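Local coordinates for protein uncharacterized ACR, COG1565 superfamily (Burkholderia thailandensis, PDB 4F3N) that is of unknown function but has a methyltransferase fold, binds S-adenosyl-L-homocysteine, and probably acts as an S-adenosylmethionine-dependent methyltransferase, perhaps on protein arginines, at residues R283-M288 with G292-I297; V409-R414 with D421-G426. One frame throughout, in Å; residues are numbered along the deposited sequence.

Contact 1 of 2, residues R283-M288 with G292-I297; sequences RTVCAM and GAAFFI
V285 makes the helix side of the close contacts through one methyl group, CG1, which meets both A294 and F296 of the strand. CG1 lies 4.1 Å from CB of A294 and 4.2 Å from CZ of F296. The methyl reaches the far end of the phenyl ring at its edge, close to the ring plane. The side chains of V285 and F296 approach from opposite directions. With CG1 anti to the backbone N (chi1 174°), this branch of V285 projects to the strand. A294 and F296, two residues apart, put their side chains on the same face of the sheet. Both face the helix, and I410 and F412 of the next strand also touch the F296 ring.

The polar bonds beside this packing are mostly between backbone atoms. The helix is held by A287 N to R283 O at 2.9 Å and M288 N to T284 O at 3.0 Å, and A293 and A294 bond to the neighbouring strands. The exception is C286 O, which takes a hydrogen bond from the guanidinium NH2 of R414.

Helix 276-288 is thus laid over the central sheet of a Rossmann-like methyltransferase fold, and runs into strand 293-298 after a short turn. Buried methyl and aromatic carbons at ordinary van der Waals separations imply an association that rests on apolar burial, with no polar bond between the two segments.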
# COMPACT_ATOMS: atom_id res chain seq x y z
N ARG A 283 0.49 -9.22 10.00
CA ARG A 283 0.83 -10.20 11.02
C ARG A 283 2.22 -10.74 10.80
O ARG A 283 2.96 -10.88 11.76
CB ARG A 283 -0.18 -11.34 11.05
CG ARG A 283 -1.54 -10.92 11.56
CD ARG A 283 -2.47 -12.12 11.55
NE ARG A 283 -3.76 -11.81 12.15
CZ ARG A 283 -4.86 -12.55 12.01
NH1 ARG A 283 -4.85 -13.67 11.28
NH2 ARG A 283 -5.98 -12.20 12.64
N THR A 284 2.54 -11.10 9.56
CA THR A 284 3.82 -11.72 9.24
C THR A 284 4.96 -10.74 9.52
O THR A 284 5.96 -11.11 10.09
CB THR A 284 3.86 -12.20 7.77
OG1 THR A 284 2.80 -13.19 7.57
CG2 THR A 284 5.20 -12.75 7.40
N VAL A 285 4.79 -9.49 9.10
CA VAL A 285 5.81 -8.46 9.38
C VAL A 285 6.05 -8.23 10.86
O VAL A 285 7.20 -8.14 11.33
CB VAL A 285 5.43 -7.14 8.69
CG1 VAL A 285 6.40 -6.01 9.10
CG2 VAL A 285 5.38 -7.36 7.18
N CYS A 286 4.98 -8.16 11.63
CA CYS A 286 5.08 -7.83 13.04
C CYS A 286 5.59 -9.04 13.84
O CYS A 286 6.25 -8.86 14.86
CB CYS A 286 3.75 -7.30 13.58
SG CYS A 286 3.39 -5.63 13.00
N ALA A 287 5.36 -10.24 13.34
CA ALA A 287 5.92 -11.42 13.99
C ALA A 287 7.43 -11.52 13.68
O ALA A 287 8.24 -11.98 14.51
CB ALA A 287 5.18 -12.68 13.57
N MET A 288 7.80 -11.10 12.49
CA MET A 288 9.20 -11.06 12.03
C MET A 288 10.03 -10.02 12.76
O MET A 288 11.19 -10.23 13.06
CB MET A 288 9.22 -10.76 10.51
CG MET A 288 10.58 -10.39 9.92
SD MET A 288 10.46 -9.58 8.32
CE MET A 288 9.95 -7.94 8.84
N GLY A 292 12.67 -2.79 16.67
CA GLY A 292 12.59 -1.72 15.67
C GLY A 292 11.16 -1.27 15.46
O GLY A 292 10.34 -1.30 16.38
N ALA A 293 10.81 -0.90 14.23
CA ALA A 293 9.51 -0.33 13.95
C ALA A 293 9.10 -0.72 12.52
O ALA A 293 9.95 -1.11 11.69
CB ALA A 293 9.55 1.21 14.07
N ALA A 294 7.83 -0.59 12.22
CA ALA A 294 7.29 -0.83 10.87
C ALA A 294 6.31 0.28 10.62
O ALA A 294 5.39 0.48 11.44
CB ALA A 294 6.64 -2.21 10.72
N PHE A 295 6.53 1.04 9.55
CA PHE A 295 5.66 2.13 9.12
C PHE A 295 4.93 1.71 7.86
O PHE A 295 5.59 1.28 6.91
CB PHE A 295 6.47 3.37 8.76
CG PHE A 295 7.24 3.99 9.93
CD1 PHE A 295 6.69 5.06 10.66
CD2 PHE A 295 8.47 3.52 10.27
CE1 PHE A 295 7.39 5.67 11.69
CE2 PHE A 295 9.18 4.11 11.30
CZ PHE A 295 8.64 5.18 12.00
N PHE A 296 3.60 1.83 7.85
CA PHE A 296 2.78 1.68 6.66
C PHE A 296 2.10 2.97 6.31
O PHE A 296 1.48 3.58 7.18
CB PHE A 296 1.77 0.55 6.85
CG PHE A 296 2.41 -0.78 7.11
CD1 PHE A 296 2.99 -1.52 6.08
CD2 PHE A 296 2.48 -1.27 8.39
CE1 PHE A 296 3.57 -2.77 6.34
CE2 PHE A 296 3.11 -2.49 8.65
CZ PHE A 296 3.64 -3.23 7.63
N ILE A 297 2.29 3.44 5.08
CA ILE A 297 1.72 4.67 4.59
C ILE A 297 0.74 4.30 3.50
O ILE A 297 1.11 3.58 2.55
CB ILE A 297 2.81 5.57 3.95
CG1 ILE A 297 3.93 5.81 5.00
CG2 ILE A 297 2.20 6.92 3.50
CD1 ILE A 297 5.27 5.22 4.58

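Contact 2 of 2, residues V409-R414 with D421-G426. With SO4 (sulfate ion), chain C.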
# COMPACT_ATOMS: atom_id res chain seq x y z
N VAL A 409 -0.66 7.31 8.21
CA VAL A 409 0.50 6.54 8.60
C VAL A 409 0.16 5.76 9.86
O VAL A 409 -0.29 6.37 10.85
CB VAL A 409 1.70 7.44 8.90
CG1 VAL A 409 2.90 6.59 9.20
CG2 VAL A 409 2.01 8.38 7.67
N ILE A 410 0.41 4.45 9.82
CA ILE A 410 0.33 3.59 11.01
C ILE A 410 1.72 2.97 11.25
O ILE A 410 2.43 2.67 10.30
CB ILE A 410 -0.79 2.53 10.89
CG1 ILE A 410 -1.11 1.90 12.25
CG2 ILE A 410 -0.45 1.43 9.86
CD1 ILE A 410 -2.51 1.26 12.27
N ALA A 411 2.13 2.85 12.50
CA ALA A 411 3.40 2.27 12.82
C ALA A 411 3.30 1.33 14.01
O ALA A 411 2.52 1.59 14.93
CB ALA A 411 4.43 3.35 13.10
N PHE A 412 4.07 0.27 13.96
CA PHE A 412 4.20 -0.73 15.02
C PHE A 412 5.66 -0.79 15.47
O PHE A 412 6.60 -0.45 14.72
CB PHE A 412 3.76 -2.10 14.48
CG PHE A 412 2.36 -2.13 13.96
CD1 PHE A 412 1.30 -2.22 14.84
CD2 PHE A 412 2.08 -2.00 12.60
CE1 PHE A 412 -0.00 -2.23 14.37
CE2 PHE A 412 0.79 -2.01 12.13
CZ PHE A 412 -0.25 -2.16 13.02
N SER A 413 5.89 -1.29 16.68
CA SER A 413 7.23 -1.33 17.20
C SER A 413 7.44 -2.44 18.20
O SER A 413 6.50 -3.01 18.75
CB SER A 413 7.64 0.00 17.83
OG SER A 413 6.77 0.34 18.91
N ARG A 414 8.71 -2.77 18.36
CA ARG A 414 9.18 -3.62 19.46
C ARG A 414 10.47 -3.01 19.96
O ARG A 414 11.36 -2.66 19.18
CB ARG A 414 9.44 -5.03 19.01
CG ARG A 414 8.21 -5.74 18.53
CD ARG A 414 8.54 -7.21 18.39
NE ARG A 414 7.50 -7.98 17.73
CZ ARG A 414 6.65 -8.78 18.35
NH1 ARG A 414 6.64 -8.90 19.69
NH2 ARG A 414 5.78 -9.48 17.63
N ASP A 421 8.40 11.70 17.87
CA ASP A 421 7.98 13.10 17.63
C ASP A 421 6.94 13.11 16.51
O ASP A 421 5.98 13.89 16.54
CB ASP A 421 9.19 13.97 17.26
CG ASP A 421 10.20 14.12 18.42
OD1 ASP A 421 9.91 13.66 19.54
OD2 ASP A 421 11.28 14.66 18.19
N ALA A 422 7.09 12.24 15.52
CA ALA A 422 6.14 12.26 14.40
C ALA A 422 4.70 11.97 14.75
O ALA A 422 3.80 12.40 14.00
CB ALA A 422 6.61 11.34 13.27
N PHE A 423 4.46 11.30 15.88
CA PHE A 423 3.12 10.97 16.32
C PHE A 423 2.74 11.72 17.61
O PHE A 423 1.64 11.48 18.15
CB PHE A 423 2.98 9.46 16.59
CG PHE A 423 3.11 8.57 15.36
CD1 PHE A 423 2.11 8.51 14.40
CD2 PHE A 423 4.22 7.76 15.20
CE1 PHE A 423 2.23 7.66 13.30
CE2 PHE A 423 4.36 6.92 14.10
CZ PHE A 423 3.36 6.86 13.16
N ALA A 424 3.58 12.62 18.11
CA ALA A 424 3.37 13.21 19.48
C ALA A 424 2.29 14.29 19.57
O ALA A 424 1.86 14.67 20.68
CB ALA A 424 4.70 13.76 20.03
N ARG A 425 1.87 14.85 18.46
CA ARG A 425 0.73 15.76 18.45
C ARG A 425 -0.31 15.20 17.50
O ARG A 425 0.03 14.79 16.38
CB ARG A 425 1.18 17.19 18.04
N GLY A 426 -1.55 15.07 17.96
CA GLY A 426 -2.66 14.74 17.06
C GLY A 426 -2.74 13.28 16.73
O GLY A 426 -3.27 12.92 15.66
S SO4 C . -2.91 16.16 20.95
O1 SO4 C . -3.82 15.22 20.24
O2 SO4 C . -3.74 17.28 21.48
O3 SO4 C . -2.22 15.43 22.03
O4 SO4 C . -1.92 16.75 20.04
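F423 has CG anti to its own carbonyl carbon (chi1 -66°), which sends the ring out of the loop to the strand; V409 has CG1 anti to the backbone N (chi1 -176°), which turns that methyl to meet it. The two side chains cross at about a right angle, with V409 CG1 4.0 Å from F423 CZ. A411, two residues further along the strand and on the same face, adds its methyl: CB is 3.7 Å from F423 CZ and as far from CE2, approaching the ring obliquely. The leading end of the phenyl ring therefore meets both side chains. Its CE1 also comes within 3.7 Å of V409 O, which lies at the ring edge near its plane.

The ring has further neighbours in the fold. F366 of helix 363-369 meets it edge-to-face, and F295 and T361 from the two strands flanking 407-414 touch it as well. This loop, which follows the last strand of the chain, is thus packed over one face of the central sheet. ND2 of N369 bonds to the carbonyls of A422 and R425 and ties the loop to helix 363-369.

Further along, at exposed G426, the polar chemistry is separate: its N donates to O4 of a sulfate ion at 2.7 Å, with a bent N-H...O angle of 133°. The ion probably came from the crystallisation liquor, and it lies well away from the phenyl ring.

Between strand and loop the grip is apolar, made by one aromatic side chain against two aliphatic ones. The ring-edge approach to V409 O is a close contact without a hydrogen bond. The contact therefore rests on burial of F423, while hydrogen bonds from neighbouring elements such as N369 serve the loop backbone.

In the fold
Both contacts are buried and reach the same mixed sheet, where strands 293-298 and 407-414 are antiparallel neighbours. Two probable backbone hydrogen bonds join them directly: A294 N to F412 O and F296 N to I410 O, each 2.8 Å. Contact 1 brings a regular helix to one face, whereas contact 2 brings an irregular loop to the other; F295, between A294 and F296, turns to that second face and touches A411 and F423. In contact 1 a helix methyl meets a strand methyl and ring, while in contact 2 a loop ring meets strand methyls. Contact 2 lies farther from the chain's centre, and its loop runs on to the surface at G426.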